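Local coordinates for aminopeptidase-like protein (Chaetomium thermophilum, PDB 5JM6) that is probably a zinc-dependent metalloaminopeptidase of the M18 family, assembling as a dodecamer and linked to the Cvt pathway of selective autophagy, at residues A[384-389]-A[434-439]. Numbering follows the deposited sequence.
Sequences RSFLVS and AILDRI
The ring of Phe386 reaches out from its strand and is met at separate carbons by two methyl groups of the helix, Ile435 CD1 and Leu436 CD2. Ile435 and Phe386 run past each other in opposite directions, and CD1 of Ile435 lies 3.6 Å from CE2 of Phe386 and 3.9 Å from CD2 of the same ring. Across the ring, CE1 of Phe386 is 3.9 Å from Leu436 CD2; both methyls approach obliquely. The CB of Phe386 points toward the helix, and CG anti to the backbone N (chi1 -168°) sets the ring between strand and helix. Leu436 CD2 also bridges to the next residue of the strand on the helix side, 4.0 Å from Val388 CG2, a methyl that in turn lies in the plane of the Phe386 ring at its edge. The contact is wholly apolar and buried. Strand 386-389 and helix 434-439 run nearly perpendicular (81°), with axes 11.5 Å apart, as a helix packed on one face of the mixed central sheet. Strand 386-394, which carries the zinc ligand Asp391, lies between strands 127-133 and 473-481; Leu436 also touches Val477 of the latter, while Trp510 of helix 495-514 packs against both Phe386 and Ile435.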
# COMPACT_ATOMS: atom_id res chain seq x y z
N ARG A 384 36.15 35.74 34.16
CA ARG A 384 36.75 34.97 35.24
C ARG A 384 35.80 33.91 35.78
O ARG A 384 36.10 33.25 36.78
CB ARG A 384 37.23 35.89 36.36
CG ARG A 384 38.25 36.92 35.89
CD ARG A 384 38.93 37.62 37.05
NE ARG A 384 39.06 39.06 36.80
CZ ARG A 384 40.15 39.65 36.33
NH1 ARG A 384 41.23 38.93 36.06
NH2 ARG A 384 40.16 40.96 36.13
N SER A 385 34.65 33.76 35.14
CA SER A 385 33.63 32.85 35.66
C SER A 385 33.60 31.52 34.93
O SER A 385 34.29 31.31 33.93
CB SER A 385 32.26 33.52 35.57
OG SER A 385 32.20 34.67 36.40
N PHE A 386 32.79 30.60 35.45
CA PHE A 386 32.51 29.33 34.81
C PHE A 386 31.11 28.88 35.21
O PHE A 386 30.74 28.97 36.38
CB PHE A 386 33.56 28.29 35.19
CG PHE A 386 33.50 27.04 34.35
CD1 PHE A 386 32.62 26.03 34.66
CD2 PHE A 386 34.34 26.88 33.26
CE1 PHE A 386 32.56 24.88 33.90
CE2 PHE A 386 34.29 25.74 32.50
CZ PHE A 386 33.40 24.73 32.82
N LEU A 387 30.35 28.36 34.26
CA LEU A 387 28.98 27.93 34.52
C LEU A 387 28.81 26.44 34.26
O LEU A 387 28.96 25.97 33.14
CB LEU A 387 27.99 28.70 33.65
CG LEU A 387 26.58 28.11 33.68
CD1 LEU A 387 25.84 28.53 34.95
CD2 LEU A 387 25.77 28.45 32.43
N VAL A 388 28.49 25.70 35.31
CA VAL A 388 28.12 24.30 35.13
C VAL A 388 26.60 24.22 35.02
O VAL A 388 25.88 24.43 36.00
CB VAL A 388 28.63 23.42 36.29
CG1 VAL A 388 28.09 22.00 36.14
CG2 VAL A 388 30.15 23.41 36.32
N SER A 389 26.13 23.93 33.81
CA SER A 389 24.71 23.77 33.55
C SER A 389 24.36 22.30 33.68
O SER A 389 24.79 21.49 32.86
CB SER A 389 24.35 24.30 32.16
OG SER A 389 23.04 23.91 31.78
N ALA A 434 38.78 19.89 30.29
CA ALA A 434 40.08 19.96 30.96
C ALA A 434 39.92 20.52 32.38
O ALA A 434 40.53 20.02 33.32
CB ALA A 434 41.05 20.82 30.16
N ILE A 435 39.09 21.55 32.51
CA ILE A 435 38.84 22.17 33.81
C ILE A 435 38.13 21.23 34.77
O ILE A 435 38.56 21.06 35.91
CB ILE A 435 38.01 23.46 33.65
CG1 ILE A 435 38.79 24.50 32.83
CG2 ILE A 435 37.64 24.04 35.01
CD1 ILE A 435 37.92 25.59 32.25
N LEU A 436 37.04 20.62 34.32
CA LEU A 436 36.23 19.78 35.20
C LEU A 436 36.88 18.43 35.49
O LEU A 436 36.65 17.85 36.54
CB LEU A 436 34.83 19.57 34.62
CG LEU A 436 33.95 20.80 34.36
CD1 LEU A 436 32.71 20.35 33.62
CD2 LEU A 436 33.57 21.51 35.65
N ASP A 437 37.69 17.93 34.56
CA ASP A 437 38.48 16.74 34.85
C ASP A 437 39.51 17.07 35.91
O ASP A 437 39.81 16.25 36.78
CB ASP A 437 39.16 16.19 33.59
CG ASP A 437 38.25 15.28 32.79
OD1 ASP A 437 37.12 15.01 33.26
OD2 ASP A 437 38.67 14.82 31.71
N ARG A 438 40.05 18.29 35.85
CA ARG A 438 41.03 18.75 36.82
C ARG A 438 40.40 18.95 38.19
O ARG A 438 40.98 18.57 39.21
CB ARG A 438 41.69 20.04 36.33
CG ARG A 438 42.55 20.73 37.37
CD ARG A 438 43.83 19.96 37.65
NE ARG A 438 44.72 20.71 38.53
CZ ARG A 438 45.51 20.15 39.43
NH1 ARG A 438 45.52 18.83 39.59
NH2 ARG A 438 46.29 20.91 40.19
N ILE A 439 39.22 19.55 38.22
CA ILE A 439 38.51 19.72 39.48
C ILE A 439 38.15 18.35 40.07
O ILE A 439 38.30 18.12 41.27
CB ILE A 439 37.25 20.59 39.30
CG1 ILE A 439 37.65 22.06 39.27
CG2 ILE A 439 36.25 20.34 40.42
CD1 ILE A 439 36.50 23.03 39.18